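Side-chain contacts in molybdopterin-guanine dinucleotide biosynthesis protein A (MobA) (Archaeoglobus fulgidus, PDB 3NGW), which probably transfers a guanine nucleotide from GTP to molybdopterin during molybdenum cofactor biosynthesis: residues A[27-30]-A[31-34]; A[147-150]-A[151-155]; A[14-18]-A[19-23]. All coordinates share one frame; numbering follows the deposited sequence.

The chain meets contact 3 first. Residues 14-18 end the loop that follows strand 2-6, and a short turn carries them into 19-23 and strand 22-23. Contact 1 comes next, where strand 26-27 passes into helix 28-36. Contact 2 lies much later, where the loop after helix 135-143 winds into helix 150-154. All three are local turns in series. None nests in or crosses another. Contacts 3 and 1 touch: K27 pairs with E20, and W31 reaches L23, tying the turn and strand 22-23 to helix 28-36. Contact 2 stands apart, on the opposite side of the chain's centre from contact 1, with their nearest atoms about 17 Å apart.

Contact 1 of 3, residues A[27-30]-A[31-34]; sequences KLIE and WVLE
I29 and L33 lie one turn apart on helix 28-36. Their side chains pass each other at a slant, with CG1 of I29 3.9 Å from CD2 of L33. In I29 the CG1 branch is opposite the backbone N (chi1 -178°) and beside the carbonyl carbon, which carries it toward the next turn. Its CD1 then meets CG2 of V32 at 4.0 Å. These two side chains cross at about a right angle. CG2 of V32 also sits 3.3 Å from I29 O. V32 and L33 both pack on F43 of strand 40-44, and I29 and L33 also touch Y58.

W31 is turned quite differently. The CD1 edge of its indole meets K27 O at 3.2 Å, with the oxygen in the plane of the ring. The same carbonyl accepts the backbone N-H: W31 N is 3.1 Å from K27 O. Two groups of W31 therefore meet one oxygen at the N-cap residue. NE1 probably hydrogen-bonds L23 O, which with a cation-pi contact to K26 would help hold the ring.

E34 leans along the backbone, its CG 3.5 Å from E30 O. Its N-H bonds to the same oxygen and is nearly straight (170°), though the donor stands above the carbonyl plane.

The pattern is that of an amphipathic helix. I29 packs on both V32 and L33, making an apolar patch that rests on F43 and Y58. The polar side carries E30 and E34. OE1 of E30 and OE2 of E34 are 5.9 Å apart. Any repulsion between them is probably eased by the salt bridge of E34 with K26. E30 hydrogen-bonds the hydroxyl of Y58, and K27 pairs with E20. Charged and polar bonds thus anchor one side of the helix start, and apolar contacts the other.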
loop_
_atom_site.group_PDB
_atom_site.type_symbol
_atom_site.label_atom_id
_atom_site.label_comp_id
_atom_site.label_asym_id
_atom_site.label_seq_id
_atom_site.Cartn_x
_atom_site.Cartn_y
_atom_site.Cartn_z
ATOM N N LYS A 27 -0.972 -17.810 -0.010
ATOM C CA LYS A 27 -1.926 -16.724 -0.197
ATOM C C LYS A 27 -1.231 -15.365 -0.190
ATOM O O LYS A 27 -0.186 -15.204 0.437
ATOM C CB LYS A 27 -2.978 -16.763 0.909
ATOM C CG LYS A 27 -3.858 -17.994 0.889
ATOM C CD LYS A 27 -4.960 -17.881 1.934
ATOM C CE LYS A 27 -5.873 -19.098 1.905
ATOM N NZ LYS A 27 -7.001 -18.991 2.878
ATOM N N LEU A 28 -1.804 -14.384 -0.877
ATOM C CA LEU A 28 -1.187 -13.067 -0.900
ATOM C C LEU A 28 -1.128 -12.434 0.473
ATOM O O LEU A 28 -0.160 -11.753 0.794
ATOM C CB LEU A 28 -1.919 -12.137 -1.860
ATOM C CG LEU A 28 -1.455 -12.229 -3.309
ATOM C CD1 LEU A 28 -2.230 -11.216 -4.130
ATOM C CD2 LEU A 28 0.044 -11.971 -3.413
ATOM N N ILE A 29 -2.155 -12.642 1.285
ATOM C CA ILE A 29 -2.136 -12.057 2.619
ATOM C C ILE A 29 -0.964 -12.604 3.439
ATOM O O ILE A 29 -0.366 -11.876 4.228
ATOM C CB ILE A 29 -3.450 -12.304 3.382
ATOM C CG1 ILE A 29 -3.380 -11.623 4.743
ATOM C CG2 ILE A 29 -3.716 -13.795 3.513
ATOM C CD1 ILE A 29 -3.204 -10.093 4.670
ATOM N N GLU A 30 -0.619 -13.874 3.245
ATOM C CA GLU A 30 0.492 -14.455 3.991
ATOM C C GLU A 30 1.816 -13.925 3.453
ATOM O O GLU A 30 2.808 -13.859 4.177
ATOM C CB GLU A 30 0.427 -15.983 3.927
ATOM C CG GLU A 30 -0.966 -16.484 4.273
ATOM C CD GLU A 30 -1.076 -17.989 4.434
ATOM O OE1 GLU A 30 -0.322 -18.735 3.763
ATOM O OE2 GLU A 30 -1.951 -18.416 5.223
ATOM N N TRP A 31 1.822 -13.532 2.185
ATOM C CA TRP A 31 3.017 -12.967 1.582
ATOM C C TRP A 31 3.394 -11.651 2.256
ATOM O O TRP A 31 4.537 -11.470 2.667
ATOM C CB TRP A 31 2.793 -12.700 0.099
ATOM C CG TRP A 31 3.266 -13.787 -0.802
ATOM C CD1 TRP A 31 2.637 -14.972 -1.080
ATOM C CD2 TRP A 31 4.477 -13.785 -1.567
ATOM N NE1 TRP A 31 3.387 -15.709 -1.975
ATOM C CE2 TRP A 31 4.520 -15.006 -2.285
ATOM C CE3 TRP A 31 5.534 -12.874 -1.709
ATOM C CZ2 TRP A 31 5.580 -15.330 -3.142
ATOM C CZ3 TRP A 31 6.591 -13.199 -2.564
ATOM C CH2 TRP A 31 6.605 -14.419 -3.264
ATOM N N VAL A 32 2.435 -10.729 2.356
ATOM C CA VAL A 32 2.687 -9.426 2.968
ATOM C C VAL A 32 2.819 -9.518 4.486
ATOM O O VAL A 32 3.520 -8.722 5.101
ATOM C CB VAL A 32 1.586 -8.385 2.575
ATOM C CG1 VAL A 32 1.605 -8.172 1.065
ATOM C CG2 VAL A 32 0.207 -8.854 3.024
ATOM N N LEU A 33 2.155 -10.501 5.082
ATOM C CA LEU A 33 2.231 -10.719 6.517
ATOM C C LEU A 33 3.698 -10.978 6.856
ATOM O O LEU A 33 4.277 -10.292 7.697
ATOM C CB LEU A 33 1.365 -11.921 6.897
ATOM C CG LEU A 33 0.223 -11.783 7.914
ATOM C CD1 LEU A 33 -0.336 -10.383 7.941
ATOM C CD2 LEU A 33 -0.877 -12.792 7.562
ATOM N N GLU A 34 4.300 -11.955 6.175
ATOM C CA GLU A 34 5.712 -12.308 6.370
ATOM C C GLU A 34 6.657 -11.158 6.086
ATOM O O GLU A 34 7.548 -10.866 6.876
ATOM C CB GLU A 34 6.121 -13.448 5.432
ATOM C CG GLU A 34 5.694 -14.821 5.849
ATOM C CD GLU A 34 6.023 -15.876 4.793
ATOM O OE1 GLU A 34 7.118 -15.809 4.192
ATOM O OE2 GLU A 34 5.189 -16.781 4.585
#

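Contact 2 of 3, residues A[147-150]-A[151-155]; sequences RKIL and VPLER
The chi1 of I149 (-166°) swings CG1 anti to N, and that of L153 (-73°) leaves CG beside its own N. These settings bring the two residues together one turn apart. CG1 of I149 lies 3.8 Å from CD1 of L153, the two side chains meeting at an oblique angle. CG of L153 comes closer to the backbone, at 3.2 Å from I149 O.

V151 turns its CG2 branch back toward the loop, where it touches CB of K148 at 3.8 Å. The K148 chain then bends at chi2, so the amine is carried off from V151. The backbone of the same pair is joined as well: V151 N donates to K148 O at 2.9 Å, from above the carbonyl plane.

P152 sets its ring against the carbonyls of the turn before it. Its CD lies 3.1 Å from both K148 O and I149 O. P152 N carries no hydrogen, and I149 O is taken instead by the N-H of L153, which approaches nearly in line with the carbonyl bond. The P152 ring also packs on L138 and A141 of helix 135-143, and I149 touches L138 too. A glycine here would probably open a gap against L138 and A141 and set the backbone of the turn free to flex.

The N-H of E154 makes only a weak bond to L150 O, and its CG lies 3.5 Å from that oxygen.

The contact is a single short helical turn with its lead-in, held by backbone bonds, one of them weak. Proline stiffens it near the N terminus of the helix, where a missing N-H costs little. I149 and L153 pack on each other, while P152, with I149 just before the helix, joins this turn to helix 135-143.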
loop_
_atom_site.group_PDB
_atom_site.type_symbol
_atom_site.label_atom_id
_atom_site.label_comp_id
_atom_site.label_asym_id
_atom_site.label_seq_id
_atom_site.Cartn_x
_atom_site.Cartn_y
_atom_site.Cartn_z
ATOM N N ARG A 147 -12.965 9.656 -5.164
ATOM C CA ARG A 147 -12.139 8.458 -5.086
ATOM C C ARG A 147 -10.908 8.511 -5.986
ATOM O O ARG A 147 -10.372 7.476 -6.382
ATOM C CB ARG A 147 -12.975 7.217 -5.402
ATOM C CG ARG A 147 -14.045 6.920 -4.350
ATOM C CD ARG A 147 -14.720 5.569 -4.580
ATOM N NE ARG A 147 -13.761 4.464 -4.537
ATOM C CZ ARG A 147 -14.085 3.181 -4.677
ATOM N NH1 ARG A 147 -15.350 2.825 -4.870
ATOM N NH2 ARG A 147 -13.140 2.252 -4.627
ATOM N N LYS A 148 -10.460 9.721 -6.297
ATOM C CA LYS A 148 -9.284 9.917 -7.132
ATOM C C LYS A 148 -8.175 10.551 -6.295
ATOM O O LYS A 148 -8.156 11.761 -6.082
ATOM C CB LYS A 148 -9.629 10.818 -8.318
ATOM C CG LYS A 148 -9.524 10.138 -9.676
ATOM C CD LYS A 148 -10.528 9.000 -9.829
ATOM C CE LYS A 148 -10.357 8.282 -11.164
ATOM N NZ LYS A 148 -11.316 7.158 -11.333
ATOM N N ILE A 149 -7.249 9.719 -5.833
ATOM C CA ILE A 149 -6.147 10.176 -4.993
ATOM C C ILE A 149 -5.429 11.408 -5.556
ATOM O O ILE A 149 -4.965 12.260 -4.800
ATOM C CB ILE A 149 -5.122 9.028 -4.770
ATOM C CG1 ILE A 149 -4.164 9.387 -3.636
ATOM C CG2 ILE A 149 -4.354 8.749 -6.059
ATOM C CD1 ILE A 149 -4.801 9.386 -2.271
ATOM N N LEU A 150 -5.356 11.510 -6.879
ATOM C CA LEU A 150 -4.679 12.636 -7.522
ATOM C C LEU A 150 -5.276 13.992 -7.156
ATOM O O LEU A 150 -4.573 15.002 -7.118
ATOM C CB LEU A 150 -4.703 12.466 -9.048
ATOM C CG LEU A 150 -4.083 11.195 -9.648
ATOM C CD1 LEU A 150 -2.654 11.043 -9.131
ATOM C CD2 LEU A 150 -4.921 9.966 -9.279
ATOM N N VAL A 151 -6.576 14.016 -6.888
ATOM C CA VAL A 151 -7.249 15.258 -6.540
ATOM C C VAL A 151 -6.743 15.878 -5.241
ATOM O O VAL A 151 -6.337 17.034 -5.227
ATOM C CB VAL A 151 -8.772 15.042 -6.443
ATOM C CG1 VAL A 151 -9.454 16.321 -5.983
ATOM C CG2 VAL A 151 -9.306 14.609 -7.799
ATOM N N PRO A 152 -6.776 15.124 -4.127
ATOM C CA PRO A 152 -6.286 15.738 -2.889
ATOM C C PRO A 152 -4.771 15.954 -2.874
ATOM O O PRO A 152 -4.271 16.839 -2.175
ATOM C CB PRO A 152 -6.779 14.779 -1.804
ATOM C CG PRO A 152 -6.936 13.476 -2.521
ATOM C CD PRO A 152 -7.458 13.843 -3.862
ATOM N N LEU A 153 -4.043 15.167 -3.660
ATOM C CA LEU A 153 -2.591 15.309 -3.719
ATOM C C LEU A 153 -2.181 16.656 -4.317
ATOM O O LEU A 153 -1.102 17.173 -4.021
ATOM C CB LEU A 153 -1.967 14.165 -4.530
ATOM C CG LEU A 153 -1.970 12.804 -3.823
ATOM C CD1 LEU A 153 -1.353 11.743 -4.706
ATOM C CD2 LEU A 153 -1.211 12.930 -2.507
ATOM N N GLU A 154 -3.044 17.223 -5.156
ATOM C CA GLU A 154 -2.757 18.507 -5.781
ATOM C C GLU A 154 -2.839 19.647 -4.780
ATOM O O GLU A 154 -2.217 20.691 -4.970
ATOM C CB GLU A 154 -3.717 18.757 -6.945
ATOM C CG GLU A 154 -3.321 18.039 -8.228
ATOM C CD GLU A 154 -4.380 18.137 -9.310
ATOM O OE1 GLU A 154 -4.091 17.740 -10.463
ATOM O OE2 GLU A 154 -5.502 18.603 -9.003
ATOM N N ARG A 155 -3.602 19.441 -3.711
ATOM C CA ARG A 155 -3.745 20.450 -2.668
ATOM C C ARG A 155 -2.723 20.264 -1.541
ATOM O O ARG A 155 -2.781 20.956 -0.527
ATOM C CB ARG A 155 -5.152 20.404 -2.072
ATOM C CG ARG A 155 -6.218 21.146 -2.859
ATOM C CD ARG A 155 -7.505 21.186 -2.045
ATOM N NE ARG A 155 -8.391 22.295 -2.395
ATOM C CZ ARG A 155 -9.013 22.430 -3.563
ATOM N NH1 ARG A 155 -8.848 21.521 -4.517
ATOM N NH2 ARG A 155 -9.812 23.472 -3.772
#

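Contact 3 of 3, residues A[14-18]-A[19-23]; sequences IGMEK and TEVML
Selenomethionine M16 lies across V21 at about a right angle. Its SE is 3.9 Å from V21 CA, and its CG is 4.1 Å from V21 CG2. The chi1 of M16 (66°) sets CG between the backbone N and the carbonyl carbon, which places it beside that methyl.

Residues 18-20 form a 3-10 turn. E20 N bonds to E17 O at 3.0 Å, and V21 N to K18 O at 3.1 Å, both donors well above the carbonyl planes. CG2 of V21 rests 3.2 Å from K18 O.

The next shell is polar. T19 OG1 donates to E20 OE2 at 2.7 Å, on the anti side of the carboxylate. A water donates to T19 OG1 and also to E17 OE1, bridging the two segments. E17 OE1 and E20 OE2 are 5.5 Å apart, and each has an arginine, R46 and R57 respectively, which probably balances the like charges. K18 NZ forms a salt bridge with D92. The K18 side chain is about 7 Å from that of D184, seen to bind calcium in an entry of this protein, though not in this chain's model.

The segments follow strand 2-6, consistent with the nucleotide-binding loop of this transferase family. T19 and I29 share backbone hydrogen bonds, and V21 packs on L28 of helix 28-36. L23 of strand 22-23 touches L28 and also A188, E189 and C192 of helix 182-194.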
loop_
_atom_site.group_PDB
_atom_site.type_symbol
_atom_site.label_atom_id
_atom_site.label_comp_id
_atom_site.label_asym_id
_atom_site.label_seq_id
_atom_site.Cartn_x
_atom_site.Cartn_y
_atom_site.Cartn_z
ATOM N N ILE A 14 -9.922 -10.605 -11.063
ATOM C CA ILE A 14 -9.396 -11.946 -10.784
ATOM C C ILE A 14 -10.411 -12.897 -10.155
ATOM O O ILE A 14 -10.100 -14.055 -9.867
ATOM C CB ILE A 14 -8.126 -11.920 -9.898
ATOM C CG1 ILE A 14 -8.281 -10.915 -8.768
ATOM C CG2 ILE A 14 -6.907 -11.591 -10.758
ATOM C CD1 ILE A 14 -8.112 -9.466 -9.213
ATOM N N GLY A 15 -11.626 -12.400 -9.951
ATOM C CA GLY A 15 -12.694 -13.210 -9.388
ATOM C C GLY A 15 -12.453 -13.835 -8.028
ATOM O O GLY A 15 -12.843 -14.980 -7.796
HETATM N N MSE A 16 -11.822 -13.082 -7.130
HETATM C CA MSE A 16 -11.545 -13.560 -5.781
HETATM C C MSE A 16 -10.788 -12.502 -4.988
HETATM O O MSE A 16 -9.976 -11.765 -5.545
HETATM C CB MSE A 16 -10.727 -14.847 -5.826
HETATM C CG MSE A 16 -9.330 -14.672 -6.381
HETATM SE SE MSE A 16 -8.263 -16.259 -6.109
HETATM C CE MSE A 16 -8.420 -17.010 -7.893
ATOM N N GLU A 17 -11.053 -12.430 -3.687
ATOM C CA GLU A 17 -10.387 -11.450 -2.844
ATOM C C GLU A 17 -8.883 -11.557 -2.977
ATOM O O GLU A 17 -8.325 -12.651 -3.007
ATOM C CB GLU A 17 -10.808 -11.626 -1.388
ATOM C CG GLU A 17 -12.209 -11.112 -1.117
ATOM C CD GLU A 17 -12.601 -11.231 0.334
ATOM O OE1 GLU A 17 -11.897 -10.662 1.195
ATOM O OE2 GLU A 17 -13.617 -11.895 0.614
ATOM N N LYS A 18 -8.230 -10.408 -3.055
ATOM C CA LYS A 18 -6.790 -10.371 -3.222
ATOM C C LYS A 18 -6.025 -11.198 -2.199
ATOM O O LYS A 18 -5.049 -11.876 -2.537
ATOM C CB LYS A 18 -6.294 -8.934 -3.166
ATOM C CG LYS A 18 -5.497 -8.522 -4.380
ATOM C CD LYS A 18 -6.401 -8.226 -5.551
ATOM C CE LYS A 18 -5.635 -7.499 -6.623
ATOM N NZ LYS A 18 -6.532 -6.617 -7.405
ATOM N N THR A 19 -6.466 -11.139 -0.948
ATOM C CA THR A 19 -5.807 -11.862 0.130
ATOM C C THR A 19 -5.749 -13.364 -0.111
ATOM O O THR A 19 -4.782 -14.033 0.258
ATOM C CB THR A 19 -6.516 -11.603 1.475
ATOM O OG1 THR A 19 -7.887 -12.006 1.380
ATOM C CG2 THR A 19 -6.461 -10.131 1.830
ATOM N N GLU A 20 -6.784 -13.886 -0.752
ATOM C CA GLU A 20 -6.870 -15.310 -1.018
ATOM C C GLU A 20 -6.110 -15.803 -2.250
ATOM O O GLU A 20 -5.930 -17.006 -2.422
ATOM C CB GLU A 20 -8.346 -15.710 -1.096
ATOM C CG GLU A 20 -9.150 -15.279 0.135
ATOM C CD GLU A 20 -8.406 -15.533 1.451
ATOM O OE1 GLU A 20 -8.022 -16.691 1.708
ATOM O OE2 GLU A 20 -8.203 -14.573 2.227
ATOM N N VAL A 21 -5.662 -14.883 -3.098
ATOM C CA VAL A 21 -4.918 -15.250 -4.301
ATOM C C VAL A 21 -3.702 -16.109 -3.958
ATOM O O VAL A 21 -2.935 -15.787 -3.047
ATOM C CB VAL A 21 -4.436 -14.001 -5.060
ATOM C CG1 VAL A 21 -3.639 -14.405 -6.286
ATOM C CG2 VAL A 21 -5.625 -13.146 -5.449
HETATM N N MSE A 22 -3.531 -17.201 -4.697
HETATM C CA MSE A 22 -2.422 -18.126 -4.472
HETATM C C MSE A 22 -1.194 -17.783 -5.292
HETATM O O MSE A 22 -1.212 -17.874 -6.516
HETATM C CB MSE A 22 -2.855 -19.552 -4.807
HETATM C CG MSE A 22 -3.817 -20.143 -3.806
HETATM SE SE MSE A 22 -2.942 -20.519 -2.124
HETATM C CE MSE A 22 -2.260 -22.292 -2.569
ATOM N N LEU A 23 -0.128 -17.398 -4.609
ATOM C CA LEU A 23 1.112 -17.055 -5.275
ATOM C C LEU A 23 2.158 -18.060 -4.824
ATOM O O LEU A 23 2.547 -18.071 -3.659
ATOM C CB LEU A 23 1.554 -15.658 -4.875
ATOM C CG LEU A 23 2.042 -14.724 -5.978
ATOM C CD1 LEU A 23 2.938 -13.692 -5.327
ATOM C CD2 LEU A 23 2.801 -15.476 -7.059
HETATM O O HOH W 1 -10.103 -11.008 3.162
#